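Local structure of PKS_KS domain-containing protein (Photorhabdus luminescens subsp. laumondii, 6SMO) at residues 34-48 with 377-390. The protein probably catalyses the condensation step that forms 3-oxoacyl chains on acyl carrier protein, as a ketosynthase of the thiolase-like superfamily. Numbering follows the deposited sequence.
Sequences LGVVAPTGVGVNEFW and IESVALCLEIEKQY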
loop_
_atom_site.group_PDB
_atom_site.type_symbol
_atom_site.label_atom_id
_atom_site.label_comp_id
_atom_site.label_asym_id
_atom_site.label_seq_id
_atom_site.Cartn_x
_atom_site.Cartn_y
_atom_site.Cartn_z
ATOM N N LEU B 34 14.166 16.609 9.135
ATOM C CA LEU B 34 14.187 16.070 7.748
ATOM C C LEU B 34 15.406 15.160 7.571
ATOM O O LEU B 34 16.504 15.543 8.021
ATOM C CB LEU B 34 14.242 17.230 6.748
ATOM C CG LEU B 34 13.036 18.168 6.735
ATOM C CD1 LEU B 34 13.281 19.331 5.789
ATOM C CD2 LEU B 34 11.765 17.429 6.346
ATOM N N GLY B 35 15.203 14.005 6.932
ATOM C CA GLY B 35 16.265 13.078 6.498
ATOM C C GLY B 35 15.931 12.494 5.138
ATOM O O GLY B 35 14.783 12.036 4.965
ATOM N N VAL B 36 16.882 12.519 4.200
ATOM C CA VAL B 36 16.651 12.110 2.782
ATOM C C VAL B 36 17.890 11.388 2.238
ATOM O O VAL B 36 19.018 11.861 2.484
ATOM C CB VAL B 36 16.261 13.321 1.910
ATOM C CG1 VAL B 36 17.316 14.418 1.932
ATOM C CG2 VAL B 36 15.939 12.912 0.480
ATOM N N VAL B 37 17.660 10.269 1.545
ATOM C CA VAL B 37 18.642 9.557 0.673
ATOM C C VAL B 37 18.047 9.536 -0.740
ATOM O O VAL B 37 17.164 8.696 -0.987
ATOM C CB VAL B 37 18.932 8.132 1.187
ATOM C CG1 VAL B 37 19.918 7.393 0.292
ATOM C CG2 VAL B 37 19.421 8.138 2.627
ATOM N N ALA B 38 18.494 10.445 -1.614
ATOM C CA ALA B 38 17.938 10.656 -2.971
ATOM C C ALA B 38 19.057 10.629 -4.009
ATOM O O ALA B 38 20.221 10.844 -3.676
ATOM C CB ALA B 38 17.180 11.960 -3.016
ATOM N N PRO B 39 18.740 10.345 -5.296
ATOM C CA PRO B 39 19.730 10.403 -6.374
ATOM C C PRO B 39 20.322 11.805 -6.592
ATOM O O PRO B 39 21.441 11.890 -7.061
ATOM C CB PRO B 39 18.943 9.966 -7.622
ATOM C CG PRO B 39 17.767 9.193 -7.069
ATOM C CD PRO B 39 17.422 9.905 -5.779
ATOM N N THR B 40 19.561 12.856 -6.263
ATOM C CA THR B 40 19.984 14.280 -6.357
ATOM C C THR B 40 20.998 14.596 -5.250
ATOM O O THR B 40 21.890 15.425 -5.500
ATOM C CB THR B 40 18.782 15.232 -6.305
ATOM O OG1 THR B 40 17.900 14.795 -5.271
ATOM C CG2 THR B 40 18.034 15.300 -7.619
ATOM N N GLY B 41 20.865 13.966 -4.077
ATOM C CA GLY B 41 21.817 14.120 -2.959
ATOM C C GLY B 41 21.430 13.294 -1.745
ATOM O O GLY B 41 20.218 13.134 -1.498
ATOM N N VAL B 42 22.433 12.790 -1.018
ATOM C CA VAL B 42 22.283 12.082 0.289
ATOM C C VAL B 42 22.565 13.095 1.404
ATOM O O VAL B 42 23.670 13.672 1.409
ATOM C CB VAL B 42 23.220 10.861 0.385
ATOM C CG1 VAL B 42 22.991 10.072 1.664
ATOM C CG2 VAL B 42 23.093 9.952 -0.828
ATOM N N GLY B 43 21.597 13.297 2.303
ATOM C CA GLY B 43 21.644 14.325 3.362
ATOM C C GLY B 43 20.963 15.608 2.916
ATOM O O GLY B 43 20.951 15.876 1.701
ATOM N N VAL B 44 20.439 16.380 3.872
ATOM C CA VAL B 44 19.596 17.593 3.641
ATOM C C VAL B 44 20.402 18.649 2.871
ATOM O O VAL B 44 19.845 19.224 1.914
ATOM C CB VAL B 44 19.057 18.154 4.972
ATOM C CG1 VAL B 44 18.416 19.524 4.801
ATOM C CG2 VAL B 44 18.081 17.191 5.632
ATOM N N ASN B 45 21.652 18.894 3.277
ATOM C CA ASN B 45 22.527 19.968 2.728
ATOM C C ASN B 45 22.829 19.691 1.250
ATOM O O ASN B 45 22.619 20.604 0.428
ATOM C CB ASN B 45 23.819 20.118 3.538
ATOM C CG ASN B 45 23.579 20.535 4.974
ATOM O OD1 ASN B 45 22.584 21.189 5.281
ATOM N ND2 ASN B 45 24.486 20.162 5.862
ATOM N N GLU B 46 23.296 18.478 0.931
ATOM C CA GLU B 46 23.680 18.059 -0.446
ATOM C C GLU B 46 22.426 17.983 -1.327
ATOM O O GLU B 46 22.490 18.451 -2.480
ATOM C CB GLU B 46 24.412 16.714 -0.421
ATOM C CG GLU B 46 25.100 16.373 -1.732
ATOM C CD GLU B 46 25.615 14.946 -1.827
ATOM O OE1 GLU B 46 25.435 14.328 -2.894
ATOM O OE2 GLU B 46 26.200 14.460 -0.837
ATOM N N PHE B 47 21.337 17.413 -0.798
ATOM C CA PHE B 47 20.036 17.225 -1.496
ATOM C C PHE B 47 19.506 18.575 -1.995
ATOM O O PHE B 47 19.117 18.656 -3.176
ATOM C CB PHE B 47 19.019 16.544 -0.574
ATOM C CG PHE B 47 17.622 16.443 -1.135
ATOM C CD1 PHE B 47 17.333 15.554 -2.159
ATOM C CD2 PHE B 47 16.595 17.232 -0.638
ATOM C CE1 PHE B 47 16.049 15.458 -2.672
ATOM C CE2 PHE B 47 15.312 17.134 -1.153
ATOM C CZ PHE B 47 15.041 16.248 -2.169
ATOM N N TRP B 48 19.493 19.592 -1.126
ATOM C CA TRP B 48 18.919 20.936 -1.415
ATOM C C TRP B 48 19.737 21.644 -2.503
ATOM O O TRP B 48 19.121 22.145 -3.464
ATOM C CB TRP B 48 18.835 21.799 -0.150
ATOM C CG TRP B 48 18.416 23.205 -0.449
ATOM C CD1 TRP B 48 19.193 24.327 -0.406
ATOM C CD2 TRP B 48 17.119 23.634 -0.903
ATOM N NE1 TRP B 48 18.463 25.424 -0.778
ATOM C CE2 TRP B 48 17.188 25.031 -1.088
ATOM C CE3 TRP B 48 15.909 22.978 -1.158
ATOM C CZ2 TRP B 48 16.090 25.779 -1.515
ATOM C CZ3 TRP B 48 14.826 23.718 -1.580
ATOM C CH2 TRP B 48 14.917 25.100 -1.754
ATOM N N ILE B 377 10.346 12.031 -0.395
ATOM C CA ILE B 377 11.522 12.822 -0.874
ATOM C C ILE B 377 11.034 14.213 -1.306
ATOM O O ILE B 377 11.706 15.206 -0.961
ATOM C CB ILE B 377 12.276 12.088 -2.004
ATOM C CG1 ILE B 377 12.884 10.768 -1.520
ATOM C CG2 ILE B 377 13.337 12.987 -2.623
ATOM C CD1 ILE B 377 13.193 9.788 -2.629
ATOM N N GLU B 378 9.912 14.277 -2.032
ATOM C CA GLU B 378 9.268 15.543 -2.480
ATOM C C GLU B 378 8.703 16.296 -1.269
ATOM O O GLU B 378 8.709 17.540 -1.303
ATOM C CB GLU B 378 8.163 15.260 -3.500
ATOM C CG GLU B 378 8.682 14.877 -4.873
ATOM C CD GLU B 378 7.649 14.239 -5.786
ATOM O OE1 GLU B 378 6.490 14.703 -5.786
ATOM O OE2 GLU B 378 8.004 13.273 -6.494
ATOM N N SER B 379 8.222 15.570 -0.253
ATOM C CA SER B 379 7.712 16.127 1.030
ATOM C C SER B 379 8.865 16.748 1.831
ATOM O O SER B 379 8.631 17.785 2.481
ATOM C CB SER B 379 6.975 15.086 1.841
ATOM O OG SER B 379 5.654 14.908 1.354
ATOM N N VAL B 380 10.054 16.135 1.794
ATOM C CA VAL B 380 11.299 16.683 2.416
ATOM C C VAL B 380 11.691 17.959 1.661
ATOM O O VAL B 380 11.983 18.972 2.327
ATOM C CB VAL B 380 12.447 15.651 2.425
ATOM C CG1 VAL B 380 13.792 16.290 2.739
ATOM C CG2 VAL B 380 12.169 14.508 3.391
ATOM N N ALA B 381 11.697 17.901 0.325
ATOM C CA ALA B 381 12.014 19.029 -0.584
ATOM C C ALA B 381 11.020 20.175 -0.361
ATOM O O ALA B 381 11.455 21.342 -0.343
ATOM C CB ALA B 381 11.993 18.559 -2.018
ATOM N N LEU B 382 9.735 19.842 -0.198
ATOM C CA LEU B 382 8.625 20.806 0.033
ATOM C C LEU B 382 8.873 21.584 1.332
ATOM O O LEU B 382 8.665 22.814 1.331
ATOM C CB LEU B 382 7.301 20.038 0.086
ATOM C CG LEU B 382 6.068 20.849 0.488
ATOM C CD1 LEU B 382 5.915 22.089 -0.377
ATOM C CD2 LEU B 382 4.814 19.994 0.403
ATOM N N CYS B 383 9.292 20.891 2.395
ATOM C CA CYS B 383 9.581 21.478 3.733
ATOM C C CYS B 383 10.756 22.459 3.628
ATOM O O CYS B 383 10.670 23.540 4.242
ATOM C CB CYS B 383 9.870 20.392 4.762
ATOM S SG CYS B 383 8.420 19.374 5.146
ATOM N N LEU B 384 11.797 22.101 2.867
ATOM C CA LEU B 384 12.998 22.947 2.621
ATOM C C LEU B 384 12.611 24.175 1.785
ATOM O O LEU B 384 13.165 25.261 2.049
ATOM C CB LEU B 384 14.069 22.113 1.911
ATOM C CG LEU B 384 14.715 21.014 2.754
ATOM C CD1 LEU B 384 15.445 20.010 1.875
ATOM C CD2 LEU B 384 15.660 21.606 3.789
ATOM N N GLU B 385 11.705 24.003 0.815
ATOM C CA GLU B 385 11.223 25.082 -0.093
ATOM C C GLU B 385 10.509 26.169 0.721
ATOM O O GLU B 385 10.793 27.359 0.483
ATOM C CB GLU B 385 10.292 24.516 -1.168
ATOM C CG GLU B 385 11.023 23.908 -2.350
ATOM C CD GLU B 385 10.110 23.281 -3.388
ATOM O OE1 GLU B 385 9.332 22.382 -3.020
ATOM O OE2 GLU B 385 10.168 23.700 -4.561
ATOM N N ILE B 386 9.618 25.771 1.637
ATOM C CA ILE B 386 8.821 26.695 2.502
ATOM C C ILE B 386 9.769 27.414 3.470
ATOM O O ILE B 386 9.609 28.639 3.648
ATOM C CB ILE B 386 7.698 25.934 3.239
ATOM C CG1 ILE B 386 6.626 25.440 2.262
ATOM C CG2 ILE B 386 7.097 26.787 4.349
ATOM C CD1 ILE B 386 5.712 24.378 2.828
ATOM N N GLU B 387 10.708 26.675 4.070
ATOM C CA GLU B 387 11.727 27.202 5.022
ATOM C C GLU B 387 12.543 28.312 4.352
ATOM O O GLU B 387 12.637 29.410 4.937
ATOM C CB GLU B 387 12.658 26.086 5.503
ATOM C CG GLU B 387 12.586 25.839 6.999
ATOM C CD GLU B 387 13.505 26.718 7.827
ATOM O OE1 GLU B 387 12.999 27.410 8.734
ATOM O OE2 GLU B 387 14.725 26.704 7.568
ATOM N N LYS B 388 13.099 28.029 3.170
ATOM C CA LYS B 388 14.088 28.898 2.473
ATOM C C LYS B 388 13.381 29.838 1.487
ATOM O O LYS B 388 14.091 30.614 0.815
ATOM C CB LYS B 388 15.142 28.022 1.788
ATOM C CG LYS B 388 16.078 27.292 2.745
ATOM C CD LYS B 388 16.816 26.130 2.117
ATOM C CE LYS B 388 17.690 25.381 3.103
ATOM N NZ LYS B 388 18.964 26.093 3.363
ATOM N N GLN B 389 12.043 29.789 1.415
ATOM C CA GLN B 389 11.200 30.648 0.536
ATOM C C GLN B 389 11.752 30.611 -0.895
ATOM O O GLN B 389 11.823 31.680 -1.535
ATOM C CB GLN B 389 11.144 32.079 1.078
ATOM C CG GLN B 389 10.476 32.201 2.441
ATOM C CD GLN B 389 8.973 32.085 2.370
ATOM O OE1 GLN B 389 8.421 31.008 2.150
ATOM N NE2 GLN B 389 8.292 33.201 2.570
ATOM N N TYR B 390 12.136 29.420 -1.365
ATOM C CA TYR B 390 12.649 29.154 -2.734
ATOM C C TYR B 390 11.834 28.013 -3.352
ATOM O O TYR B 390 11.345 27.149 -2.600
ATOM C CB TYR B 390 14.142 28.815 -2.702
ATOM C CG TYR B 390 14.795 28.731 -4.059
ATOM C CD1 TYR B 390 15.342 29.854 -4.659
ATOM C CD2 TYR B 390 14.863 27.531 -4.748
ATOM C CE1 TYR B 390 15.942 29.787 -5.907
ATOM C CE2 TYR B 390 15.457 27.446 -5.998
ATOM C CZ TYR B 390 16.000 28.579 -6.579
ATOM O OH TYR B 390 16.590 28.504 -7.808
#
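Leu384 reaches from helix 377-388 into the corner between strand 34-37 and helix 44-48, and each carbon beyond its CA finds a different neighbour. Leu384 CB lies 3.7 Å from Trp48 CE3; CG meets Leu34 CD1; at the fork, CD1 turns to the rim of the Phe47 ring, while Leu384 CD2 touches Val44 CG1 at 3.6 Å. A branched leucine suits a place with apolar partners on several sides. CG stands anti to the carbonyl carbon (chi1 -69°), which carries the fork toward Leu34; both methyls reach helix 44-48, and CD2 also lies against Leu34.

Phe47 is a knob in the hole formed by Ile377, Val380, Ala381 and Leu384. Its CE2 comes 3.7 Å from Ala381 CB, near the ring plane, where the small alanine admits the ring edge close to the helix backbone. Val36 CG2 lies over one face, offset toward the rim. On the strand, Leu34 and Val36 both direct their side chains at the helix, and Val36 CB packs 3.9 Å from Val380 CG1.

Toward the end of the helix, Trp48 offers a broad indole to the aliphatic stem of Lys388. Lys388 CD makes a CH-pi contact 3.6 Å from the centroid of the five-membered ring of Trp48, and a bend at chi4 (-79°) brings NZ to 4.5 Å from the same centroid, an off-centre cation-pi contact. Glu385 CG and Tyr390 CB line the indole edge; Glu385 OE2 accepts hydrogen bonds from His392 N and Asn361 ND2.

No hydrogen bond joins the two segments: apolar side chains seat helix 372-388 against central strand 29-37 and the helix after it, a helix packed on the sheet, as in the layered alpha/beta thiolase fold of ketosynthases.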